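Long-range contacts in C.Elegans p53 tumor suppressor-like transcription factor (Caenorhabditis elegans, PDB 1T4W), which activates transcription by binding the same DNA consensus sequence as p53, and promotes apoptosis in response to DNA damage and other stress: residues Ile135-Gln140 with Val175-Tyr180; Asp18-Ile23 with Tyr30-Met35; Glu107-Tyr112 with Thr121-Pro126; Leu56-Arg61 with Val157-Glu162. All blocks are in the same frame, centred on the assembly; numbering follows the deposited sequence.

Contact 1 (Ile135-Gln140 with Val175-Tyr180); sequences IIFMCQ and VRIVAY. With ZN (zinc ion), chain B.
Phe-137 packs on Ile-177 where the two sheets of the p53-like beta sandwich come together, next to the zinc site. Phe-137 is at the end of strand 130-137. Ile-177 is at the end of strand 166-177, in the other sheet. The two side chains cross at about a right angle. Ile-177 CD1 is 3.9 Å from Phe-137 CG, and CG1 of the isoleucine also touches this root of the ring. At the far end of the ring, Phe-137 CZ meets Val-175 CG1 at 4.2 Å.

The branches of Ile-177 divide the work. CG1 lies anti to the carbonyl carbon (chi1 -59°) and carries CD1 to the phenyl ring. CG2 lies anti to the backbone N and packs 3.5 Å from Gln-140 CB. Cys-139 O also rests against this methyl group. Cys-139 turns the other way, and its SG binds zinc together with Cys-85, His-88 and Cys-143.

Polar contact between the segments runs through water. Gln-140 OE1 accepts from two waters. One also donates to Ile-177 O, and its bond to OE1 is weak. The other donates to Gln-140 OE1 at 2.8 Å and to Val-178 O at the same distance.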
# COMPACT_ATOMS: atom_id res chain seq x y z
N ILE A 135 3.33 0.90 -7.68
CA ILE A 135 3.14 2.03 -6.80
C ILE A 135 4.54 2.63 -6.63
O ILE A 135 5.54 1.90 -6.62
CB ILE A 135 2.56 1.63 -5.43
CG1 ILE A 135 2.41 2.87 -4.56
CG2 ILE A 135 3.45 0.59 -4.78
CD1 ILE A 135 1.49 2.68 -3.35
N ILE A 136 4.63 3.95 -6.53
CA ILE A 136 5.93 4.58 -6.35
C ILE A 136 5.81 5.65 -5.25
O ILE A 136 4.85 6.42 -5.24
CB ILE A 136 6.44 5.17 -7.71
CG1 ILE A 136 7.81 5.81 -7.52
CG2 ILE A 136 5.46 6.23 -8.25
CD1 ILE A 136 8.39 6.37 -8.81
N PHE A 137 6.75 5.64 -4.31
CA PHE A 137 6.75 6.58 -3.18
C PHE A 137 7.69 7.74 -3.46
O PHE A 137 8.84 7.54 -3.84
CB PHE A 137 7.15 5.83 -1.90
CG PHE A 137 6.24 4.69 -1.58
CD1 PHE A 137 5.02 4.91 -0.94
CD2 PHE A 137 6.54 3.40 -2.00
CE1 PHE A 137 4.10 3.86 -0.72
CE2 PHE A 137 5.64 2.33 -1.79
CZ PHE A 137 4.41 2.56 -1.15
N MET A 138 7.17 8.96 -3.30
CA MET A 138 7.95 10.14 -3.61
C MET A 138 8.41 10.95 -2.40
O MET A 138 8.63 12.16 -2.49
CB MET A 138 7.19 11.01 -4.61
CG MET A 138 7.00 10.33 -5.97
SD MET A 138 8.56 9.75 -6.72
CE MET A 138 9.29 11.32 -7.18
N CYS A 139 8.55 10.28 -1.27
CA CYS A 139 9.04 10.92 -0.05
C CYS A 139 9.51 9.73 0.75
O CYS A 139 9.25 8.58 0.38
CB CYS A 139 7.93 11.73 0.63
SG CYS A 139 8.38 12.61 2.14
N GLN A 140 10.23 9.95 1.83
CA GLN A 140 10.70 8.80 2.57
C GLN A 140 10.75 8.99 4.07
O GLN A 140 10.57 10.09 4.59
CB GLN A 140 12.06 8.41 2.02
CG GLN A 140 13.13 9.43 2.26
CD GLN A 140 14.36 9.14 1.45
OE1 GLN A 140 14.73 7.98 1.28
NE2 GLN A 140 14.99 10.18 0.93
N VAL A 175 5.27 -0.81 5.73
CA VAL A 175 6.01 -0.38 4.57
C VAL A 175 7.06 0.62 5.07
O VAL A 175 6.76 1.57 5.81
CB VAL A 175 5.10 0.33 3.54
CG1 VAL A 175 5.94 0.96 2.45
CG2 VAL A 175 4.11 -0.67 2.94
N ARG A 176 8.31 0.39 4.69
CA ARG A 176 9.35 1.33 5.08
C ARG A 176 10.06 1.81 3.82
O ARG A 176 10.42 1.02 2.97
CB ARG A 176 10.35 0.68 6.05
CG ARG A 176 9.82 0.52 7.45
CD ARG A 176 10.94 0.12 8.42
NE ARG A 176 11.89 1.21 8.60
CZ ARG A 176 13.14 1.06 8.99
NH1 ARG A 176 13.62 -0.15 9.24
NH2 ARG A 176 13.92 2.12 9.14
N ILE A 177 10.24 3.13 3.72
CA ILE A 177 10.90 3.72 2.57
C ILE A 177 12.25 4.18 3.11
O ILE A 177 12.35 5.19 3.82
CB ILE A 177 10.05 4.88 2.00
CG1 ILE A 177 8.67 4.35 1.59
CG2 ILE A 177 10.73 5.46 0.77
CD1 ILE A 177 7.52 5.16 2.11
N VAL A 178 13.27 3.41 2.79
CA VAL A 178 14.62 3.61 3.30
C VAL A 178 15.68 3.64 2.21
O VAL A 178 15.38 3.42 1.05
CB VAL A 178 14.96 2.44 4.23
CG1 VAL A 178 13.96 2.37 5.36
CG2 VAL A 178 14.91 1.12 3.43
N ALA A 179 16.93 3.87 2.61
CA ALA A 179 18.05 3.94 1.68
C ALA A 179 18.57 2.57 1.20
O ALA A 179 18.92 2.39 0.03
CB ALA A 179 19.20 4.72 2.34
N TYR A 180 18.59 1.60 2.10
CA TYR A 180 19.09 0.27 1.78
C TYR A 180 18.06 -0.80 2.18
O TYR A 180 18.21 -1.47 3.21
CB TYR A 180 20.42 0.06 2.51
CG TYR A 180 21.47 1.03 2.03
CD1 TYR A 180 22.04 0.89 0.77
CD2 TYR A 180 21.87 2.11 2.82
CE1 TYR A 180 23.00 1.82 0.28
CE2 TYR A 180 22.81 3.05 2.36
CZ TYR A 180 23.37 2.89 1.10
OH TYR A 180 24.28 3.82 0.64
ZN ZN B . 10.29 13.91 1.68
O HOH W 1 14.28 7.28 4.42
O HOH W 2 14.66 5.74 -0.37

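Contact 2 (Asp18-Ile23 with Tyr30-Met35); sequences DMAFAI and YLWTKM
Ala-20 and Trp-32 form an antiparallel hydrogen-bonded pair, and so do Ala-22 and Tyr-30. Each pair is closed by two backbone bonds. The straightest is Trp-32 N to Ala-20 O, 2.9 Å with 169° at the hydrogen. A fifth backbone bond, Lys-34 N to Asp-18 O, continues the pattern beyond the strands. Met-19 with Thr-33 and Phe-21 with Leu-31 are the non-hydrogen-bonded pairs. There CA-H groups point at carbonyl oxygens, as in Met-19 CA to Trp-32 O at 3.1 Å.

The one charged pair is Asp-18 with Lys-34. The lysine chain is extended, and NZ makes a weak salt bridge to Asp-18 OD1 at 3.3 Å. A methionine in place of Lys-34 would probably leave the Asp-18 carboxylate without this charged partner.

Side-chain packing occurs on both faces. Trp-32 CG is anti to the carbonyl carbon (chi1 -63°), which lays the indole along the neighbouring strand. Its edge meets Ala-22 CB, 3.8 Å from CZ3. CE3 is 3.4 Å from Ala-20 O. Phe-188 of helix 181-194 meets the rings of both Trp-32 and Tyr-30. On the other face, Met-19 and Thr-33 lie side by side, with CB atoms 3.8 Å apart. Tyr-30 O sits over one face of the Phe-21 ring, near its rim.

The arrangement is a beta hairpin, and strand 19-23 is the outermost strand at this side of the larger sheet of the p53-like sandwich.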
# COMPACT_ATOMS: atom_id res chain seq x y z
N ASP A 18 16.61 -2.44 -4.97
CA ASP A 18 15.70 -1.35 -4.62
C ASP A 18 14.50 -1.62 -3.75
O ASP A 18 13.84 -0.67 -3.32
CB ASP A 18 15.17 -0.69 -5.90
CG ASP A 18 16.28 -0.19 -6.78
OD1 ASP A 18 17.42 -0.10 -6.29
OD2 ASP A 18 15.98 0.11 -7.95
N MET A 19 14.19 -2.89 -3.53
CA MET A 19 13.03 -3.26 -2.72
C MET A 19 13.11 -4.71 -2.30
O MET A 19 13.81 -5.50 -2.93
CB MET A 19 11.74 -3.03 -3.51
CG MET A 19 11.77 -3.70 -4.88
SD MET A 19 10.46 -3.11 -5.98
CE MET A 19 11.08 -1.43 -6.34
N ALA A 20 12.36 -5.05 -1.26
CA ALA A 20 12.35 -6.40 -0.71
C ALA A 20 11.05 -6.58 0.06
O ALA A 20 10.52 -5.63 0.64
CB ALA A 20 13.53 -6.57 0.22
N PHE A 21 10.56 -7.81 0.07
CA PHE A 21 9.31 -8.15 0.73
C PHE A 21 9.51 -9.35 1.62
O PHE A 21 10.32 -10.22 1.31
CB PHE A 21 8.25 -8.45 -0.35
CG PHE A 21 6.92 -8.87 0.20
CD1 PHE A 21 6.75 -10.13 0.78
CD2 PHE A 21 5.83 -8.00 0.16
CE1 PHE A 21 5.52 -10.51 1.32
CE2 PHE A 21 4.60 -8.37 0.69
CZ PHE A 21 4.44 -9.62 1.28
N ALA A 22 8.78 -9.40 2.73
CA ALA A 22 8.89 -10.55 3.61
C ALA A 22 7.61 -10.68 4.42
O ALA A 22 6.77 -9.77 4.45
CB ALA A 22 10.11 -10.42 4.55
N ILE A 23 7.48 -11.83 5.08
CA ILE A 23 6.33 -12.12 5.91
C ILE A 23 6.92 -12.31 7.28
O ILE A 23 8.04 -12.80 7.40
CB ILE A 23 5.67 -13.44 5.52
CG1 ILE A 23 5.25 -13.41 4.05
CG2 ILE A 23 4.46 -13.68 6.41
CD1 ILE A 23 4.14 -12.45 3.72
N TYR A 30 5.51 -7.36 5.02
CA TYR A 30 6.41 -6.22 5.16
C TYR A 30 7.11 -5.88 3.86
O TYR A 30 7.62 -6.74 3.15
CB TYR A 30 7.49 -6.52 6.22
CG TYR A 30 6.95 -6.69 7.62
CD1 TYR A 30 6.08 -7.73 7.94
CD2 TYR A 30 7.29 -5.79 8.63
CE1 TYR A 30 5.56 -7.88 9.23
CE2 TYR A 30 6.79 -5.92 9.92
CZ TYR A 30 5.93 -6.97 10.21
OH TYR A 30 5.46 -7.11 11.49
N LEU A 31 7.14 -4.59 3.55
CA LEU A 31 7.81 -4.12 2.35
C LEU A 31 8.85 -3.04 2.69
O LEU A 31 8.59 -2.16 3.51
CB LEU A 31 6.79 -3.51 1.36
CG LEU A 31 7.40 -2.70 0.20
CD1 LEU A 31 8.02 -3.65 -0.83
CD2 LEU A 31 6.31 -1.84 -0.46
N TRP A 32 10.02 -3.13 2.07
CA TRP A 32 11.05 -2.10 2.23
C TRP A 32 11.36 -1.74 0.80
O TRP A 32 11.52 -2.63 -0.03
CB TRP A 32 12.33 -2.65 2.89
CG TRP A 32 12.14 -3.18 4.31
CD1 TRP A 32 12.37 -2.51 5.48
CD2 TRP A 32 11.68 -4.48 4.67
NE1 TRP A 32 12.10 -3.33 6.55
CE2 TRP A 32 11.67 -4.54 6.08
CE3 TRP A 32 11.27 -5.60 3.93
CZ2 TRP A 32 11.26 -5.68 6.77
CZ3 TRP A 32 10.87 -6.74 4.62
CH2 TRP A 32 10.87 -6.77 6.03
N THR A 33 11.43 -0.45 0.50
CA THR A 33 11.74 -0.00 -0.87
C THR A 33 12.39 1.37 -0.81
O THR A 33 12.24 2.09 0.18
CB THR A 33 10.44 0.11 -1.73
OG1 THR A 33 10.73 0.69 -3.01
CG2 THR A 33 9.41 0.98 -1.01
N LYS A 34 13.13 1.73 -1.86
CA LYS A 34 13.74 3.06 -1.92
C LYS A 34 12.64 3.96 -2.49
O LYS A 34 11.71 3.46 -3.11
CB LYS A 34 14.90 3.09 -2.92
CG LYS A 34 16.09 2.21 -2.61
CD LYS A 34 17.09 2.46 -3.68
CE LYS A 34 18.28 1.54 -3.58
NZ LYS A 34 19.29 1.96 -4.59
N MET A 35 12.75 5.27 -2.29
CA MET A 35 11.73 6.15 -2.86
C MET A 35 12.05 6.31 -4.36
O MET A 35 13.15 5.99 -4.79
CB MET A 35 11.69 7.51 -2.15
CG MET A 35 12.86 8.44 -2.36
SD MET A 35 12.46 10.15 -1.76
CE MET A 35 11.77 10.86 -3.25

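Contact 3 (Glu107-Tyr112 with Thr121-Pro126); sequences EHEFSY and TLIMYP
The beta hairpin of strands 109-113 and 119-123 joins these segments, and His-108 makes the largest single share of the contact. Met-124 covers one face of the imidazole. Its CG stands over the centre, 3.7 Å from the ring centroid and only 7° off the normal, a CH-pi contact. Met-124 SD lies over the same face, 3.6 Å from His-108 NE2. Glu-107 CG lies over the opposite face, nearer the rim, so the ring sits between two side chains. At the ring edge, Tyr-125 CE2 approaches His-108 CE1 to 3.6 Å. His-108 NE2 bonds to Gln-130 O. It also bonds weakly to a water that is bonded to Tyr-125 OH.

Ser-111 and Thr-121 exchange two backbone bonds. Ile-123 N donates to Glu-109 O at 2.7 Å. Another water joins Glu-109 N to Ile-123 O. Phe-110 CG sits between its backbone N and carbonyl carbon (chi1 64°). The phenyl ring swings away from the partner strand, and CB is left to meet Leu-122 CD2 at 3.4 Å.

Strand 109-113 is outermost in the larger sheet. On its inner side, strand 119-123 pairs with strand 57-65, while Leu-122 reaches across to Ala-131 and Phe-133 of strand 130-137 in the other sheet.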
# COMPACT_ATOMS: atom_id res chain seq x y z
N GLU A 107 -3.10 -1.48 -14.99
CA GLU A 107 -3.87 -2.16 -16.02
C GLU A 107 -5.29 -1.60 -15.98
O GLU A 107 -5.97 -1.55 -17.00
CB GLU A 107 -3.89 -3.68 -15.76
CG GLU A 107 -4.64 -4.06 -14.50
CD GLU A 107 -4.99 -5.54 -14.43
OE1 GLU A 107 -5.48 -6.09 -15.44
OE2 GLU A 107 -4.80 -6.15 -13.36
N HIS A 108 -5.73 -1.15 -14.81
CA HIS A 108 -7.07 -0.58 -14.65
C HIS A 108 -7.12 0.93 -14.71
O HIS A 108 -6.17 1.63 -14.34
CB HIS A 108 -7.67 -1.04 -13.32
CG HIS A 108 -7.98 -2.50 -13.29
ND1 HIS A 108 -8.89 -3.08 -14.14
CD2 HIS A 108 -7.52 -3.50 -12.50
CE1 HIS A 108 -8.98 -4.37 -13.87
NE2 HIS A 108 -8.16 -4.65 -12.88
N GLU A 109 -8.25 1.45 -15.19
CA GLU A 109 -8.45 2.89 -15.25
C GLU A 109 -8.53 3.32 -13.79
O GLU A 109 -9.02 2.55 -12.96
CB GLU A 109 -9.79 3.20 -15.94
CG GLU A 109 -10.27 4.63 -15.72
CD GLU A 109 -11.67 4.86 -16.29
OE1 GLU A 109 -12.28 3.92 -16.85
OE2 GLU A 109 -12.17 5.99 -16.17
N PHE A 110 -8.07 4.52 -13.46
CA PHE A 110 -8.14 4.98 -12.07
C PHE A 110 -8.39 6.48 -12.01
O PHE A 110 -8.21 7.18 -13.01
CB PHE A 110 -6.84 4.65 -11.31
CG PHE A 110 -5.62 5.37 -11.85
CD1 PHE A 110 -5.29 6.65 -11.39
CD2 PHE A 110 -4.82 4.77 -12.82
CE1 PHE A 110 -4.16 7.32 -11.90
CE2 PHE A 110 -3.70 5.42 -13.33
CZ PHE A 110 -3.36 6.70 -12.87
N SER A 111 -8.83 6.94 -10.85
CA SER A 111 -9.08 8.35 -10.58
C SER A 111 -8.49 8.61 -9.19
O SER A 111 -8.16 7.67 -8.47
CB SER A 111 -10.58 8.67 -10.54
OG SER A 111 -11.21 8.00 -9.45
N TYR A 112 -8.38 9.87 -8.82
CA TYR A 112 -7.82 10.25 -7.55
C TYR A 112 -8.67 11.29 -6.84
O TYR A 112 -9.37 12.08 -7.47
CB TYR A 112 -6.41 10.83 -7.75
CG TYR A 112 -5.76 11.33 -6.47
CD1 TYR A 112 -5.91 12.66 -6.06
CD2 TYR A 112 -5.04 10.46 -5.64
CE1 TYR A 112 -5.36 13.11 -4.86
CE2 TYR A 112 -4.49 10.90 -4.44
CZ TYR A 112 -4.66 12.24 -4.06
OH TYR A 112 -4.13 12.69 -2.88
N THR A 121 -8.55 5.42 -6.85
CA THR A 121 -9.63 4.48 -7.07
C THR A 121 -9.55 3.86 -8.45
O THR A 121 -9.62 4.55 -9.48
CB THR A 121 -11.02 5.15 -6.93
OG1 THR A 121 -11.16 5.66 -5.61
CG2 THR A 121 -12.14 4.13 -7.19
N LEU A 122 -9.40 2.54 -8.46
CA LEU A 122 -9.33 1.83 -9.72
C LEU A 122 -10.74 1.49 -10.15
O LEU A 122 -11.51 0.94 -9.36
CB LEU A 122 -8.55 0.51 -9.56
CG LEU A 122 -7.13 0.58 -9.02
CD1 LEU A 122 -6.49 -0.81 -9.17
CD2 LEU A 122 -6.34 1.61 -9.76
N ILE A 123 -11.09 1.81 -11.39
CA ILE A 123 -12.42 1.49 -11.90
C ILE A 123 -12.29 0.19 -12.64
O ILE A 123 -11.53 0.09 -13.61
CB ILE A 123 -12.96 2.57 -12.86
CG1 ILE A 123 -13.31 3.85 -12.09
CG2 ILE A 123 -14.21 2.06 -13.55
CD1 ILE A 123 -12.11 4.64 -11.60
N MET A 124 -13.01 -0.81 -12.18
CA MET A 124 -12.93 -2.10 -12.83
C MET A 124 -14.20 -2.54 -13.52
O MET A 124 -15.05 -1.71 -13.84
CB MET A 124 -12.48 -3.12 -11.80
CG MET A 124 -11.15 -2.62 -11.23
SD MET A 124 -10.37 -3.77 -10.15
CE MET A 124 -11.63 -3.84 -8.87
N TYR A 125 -14.34 -3.83 -13.77
CA TYR A 125 -15.51 -4.31 -14.47
C TYR A 125 -15.97 -5.60 -13.83
O TYR A 125 -15.18 -6.29 -13.17
CB TYR A 125 -15.13 -4.55 -15.94
CG TYR A 125 -13.88 -5.38 -16.05
CD1 TYR A 125 -13.92 -6.77 -15.96
CD2 TYR A 125 -12.63 -4.77 -16.18
CE1 TYR A 125 -12.75 -7.54 -15.99
CE2 TYR A 125 -11.46 -5.52 -16.21
CZ TYR A 125 -11.53 -6.90 -16.12
OH TYR A 125 -10.37 -7.64 -16.14
N PRO A 126 -17.25 -5.94 -14.02
CA PRO A 126 -17.80 -7.17 -13.44
C PRO A 126 -16.91 -8.30 -13.86
O PRO A 126 -16.45 -8.35 -15.00
CB PRO A 126 -19.19 -7.25 -14.06
CG PRO A 126 -19.54 -5.81 -14.31
CD PRO A 126 -18.25 -5.28 -14.87
O HOH W 3 -8.21 -7.71 -13.93
O HOH W 4 -10.37 -0.26 -15.92

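Contact 4 (Leu56-Arg61 with Val157-Glu162); sequences LSLRIR and VFLDDE
Asp-160 OD2 is gripped by Arg-59 NE at 2.6 Å, in a bond that is nearly straight (172° at the hydrogen). A water also donates to this oxygen. Arg-59 NH2 takes Asp-160 OD1 at 2.9 Å, on its syn lone pair. The arginine thus holds the carboxylate side-on with two nitrogens, and the two flat groups are nearly coplanar. The bend at chi3 (-66°) turns the guanidinium across the partner strand. Phe-158 CB lies over one face of the guanidinium, near its rim, 3.5 Å from Arg-59 NH2. The phenyl plane is nearly parallel (8°), but the ring is displaced to the side. A leucine at Arg-59 would probably leave the Asp-160 carboxylate without its cationic partner and uncover part of Phe-158.

Strands 57-65 and 152-160 are antiparallel neighbours inside the larger sheet of the p53-like beta sandwich. Two pairs of backbone bonds join them, between Ser-57 and Asp-160 and between Arg-59 and Phe-158. The other face of this sheet is apolar. Leu-58 CD1 packs 4.0 Å from Leu-159 CD1, and Ile-60 lies beside Val-157. Met-4 of strand 3-8, in the opposite sheet, touches Leu-58 and Leu-159, and Ile-6 touches Val-157.

Leu-56 lies beyond the paired strands and crosses Leu-159 at about a right angle. Its CD1 is tight against Leu-159 CD2 at 3.5 Å, and its CD2 rests 3.3 Å from Asp-160 O.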
# COMPACT_ATOMS: atom_id res chain seq x y z
N LEU A 56 -17.21 -3.41 -9.68
CA LEU A 56 -16.47 -3.04 -8.47
C LEU A 56 -15.40 -2.00 -8.69
O LEU A 56 -15.03 -1.70 -9.83
CB LEU A 56 -15.83 -4.29 -7.87
CG LEU A 56 -16.77 -5.45 -7.50
CD1 LEU A 56 -16.04 -6.51 -6.71
CD2 LEU A 56 -17.91 -4.91 -6.68
N SER A 57 -14.94 -1.41 -7.59
CA SER A 57 -13.86 -0.44 -7.63
C SER A 57 -12.87 -0.79 -6.51
O SER A 57 -13.23 -1.44 -5.51
CB SER A 57 -14.39 0.99 -7.46
OG SER A 57 -15.11 1.15 -6.27
N LEU A 58 -11.62 -0.41 -6.69
CA LEU A 58 -10.61 -0.69 -5.68
C LEU A 58 -9.98 0.62 -5.21
O LEU A 58 -9.48 1.40 -6.01
CB LEU A 58 -9.51 -1.59 -6.26
CG LEU A 58 -8.49 -2.07 -5.21
CD1 LEU A 58 -9.06 -3.24 -4.39
CD2 LEU A 58 -7.23 -2.52 -5.92
N ARG A 59 -10.03 0.87 -3.91
CA ARG A 59 -9.43 2.07 -3.36
C ARG A 59 -8.07 1.72 -2.77
O ARG A 59 -7.91 0.67 -2.13
CB ARG A 59 -10.34 2.68 -2.28
CG ARG A 59 -11.52 3.48 -2.83
CD ARG A 59 -12.42 4.06 -1.70
NE ARG A 59 -13.12 3.01 -0.94
CZ ARG A 59 -12.86 2.70 0.33
NH1 ARG A 59 -11.90 3.33 1.00
NH2 ARG A 59 -13.58 1.78 0.96
N ILE A 60 -7.10 2.59 -3.00
CA ILE A 60 -5.73 2.38 -2.51
C ILE A 60 -5.33 3.58 -1.64
O ILE A 60 -5.40 4.72 -2.08
CB ILE A 60 -4.74 2.29 -3.69
CG1 ILE A 60 -5.17 1.17 -4.65
CG2 ILE A 60 -3.32 2.04 -3.15
CD1 ILE A 60 -4.59 1.32 -6.04
N ARG A 61 -4.92 3.30 -0.41
CA ARG A 61 -4.52 4.33 0.54
C ARG A 61 -3.15 4.02 1.13
O ARG A 61 -2.69 2.87 1.15
CB ARG A 61 -5.52 4.42 1.69
CG ARG A 61 -6.92 4.96 1.33
CD ARG A 61 -7.65 5.36 2.65
NE ARG A 61 -7.00 6.52 3.26
CZ ARG A 61 -7.16 6.92 4.51
NH1 ARG A 61 -6.52 8.00 4.94
NH2 ARG A 61 -7.95 6.24 5.34
N VAL A 157 -5.79 -1.56 0.76
CA VAL A 157 -6.69 -1.59 -0.38
C VAL A 157 -8.08 -2.08 0.06
O VAL A 157 -8.21 -2.92 0.94
CB VAL A 157 -6.17 -2.50 -1.53
CG1 VAL A 157 -4.96 -1.83 -2.20
CG2 VAL A 157 -5.82 -3.86 -1.00
N PHE A 158 -9.10 -1.54 -0.60
CA PHE A 158 -10.49 -1.84 -0.28
C PHE A 158 -11.23 -2.14 -1.56
O PHE A 158 -11.07 -1.43 -2.57
CB PHE A 158 -11.15 -0.62 0.39
CG PHE A 158 -10.45 -0.17 1.64
CD1 PHE A 158 -10.78 -0.72 2.88
CD2 PHE A 158 -9.40 0.74 1.58
CE1 PHE A 158 -10.05 -0.37 4.05
CE2 PHE A 158 -8.68 1.10 2.73
CZ PHE A 158 -9.00 0.54 3.96
N LEU A 159 -12.03 -3.20 -1.53
CA LEU A 159 -12.83 -3.53 -2.69
C LEU A 159 -14.24 -3.05 -2.34
O LEU A 159 -14.79 -3.48 -1.32
CB LEU A 159 -12.84 -5.05 -2.94
CG LEU A 159 -13.43 -5.46 -4.30
CD1 LEU A 159 -12.57 -4.93 -5.43
CD2 LEU A 159 -13.53 -6.97 -4.38
N ASP A 160 -14.79 -2.13 -3.14
CA ASP A 160 -16.13 -1.60 -2.89
C ASP A 160 -17.14 -2.09 -3.92
O ASP A 160 -16.80 -2.28 -5.09
CB ASP A 160 -16.17 -0.08 -2.99
CG ASP A 160 -15.44 0.63 -1.86
OD1 ASP A 160 -15.14 0.04 -0.80
OD2 ASP A 160 -15.17 1.82 -2.07
N ASP A 161 -18.40 -2.24 -3.49
CA ASP A 161 -19.46 -2.64 -4.42
C ASP A 161 -19.95 -1.38 -5.13
O ASP A 161 -19.39 -0.30 -4.95
CB ASP A 161 -20.61 -3.34 -3.68
CG ASP A 161 -21.36 -2.43 -2.73
OD1 ASP A 161 -21.18 -1.19 -2.76
OD2 ASP A 161 -22.14 -2.97 -1.94
N GLU A 162 -21.01 -1.51 -5.93
CA GLU A 162 -21.56 -0.37 -6.68
C GLU A 162 -22.09 0.75 -5.79
O GLU A 162 -22.07 1.92 -6.17
CB GLU A 162 -22.67 -0.83 -7.62
CG GLU A 162 -22.35 -2.05 -8.44
CD GLU A 162 -22.17 -3.28 -7.58
OE1 GLU A 162 -23.14 -3.67 -6.88
OE2 GLU A 162 -21.07 -3.86 -7.59
O HOH W 5 -14.88 3.14 -4.65
O HOH W 6 -17.69 0.96 -6.63

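Contacts 2, 3 and 4 pair strands within the larger sheet, while contact 1 joins that sheet to the smaller one. Contacts 2 and 3 are hairpins at the two borders of the larger sheet, with centres about 25 Å apart. Contact 2 is largely buried, with helix 181-194 packed against the Ala-20 and Trp-32 face. Contact 3 is more exposed. Contacts 1 and 4 are mostly buried. Apolar packing and water serve contact 1, beside the zinc, whereas contact 4 adds a strong salt bridge to its backbone bonds. The salt bridge of contact 2 is weaker. Backbone bonds link contact 1 to contact 2 through Arg-176, and contact 3 to contact 4 through Leu-122 and Leu-58.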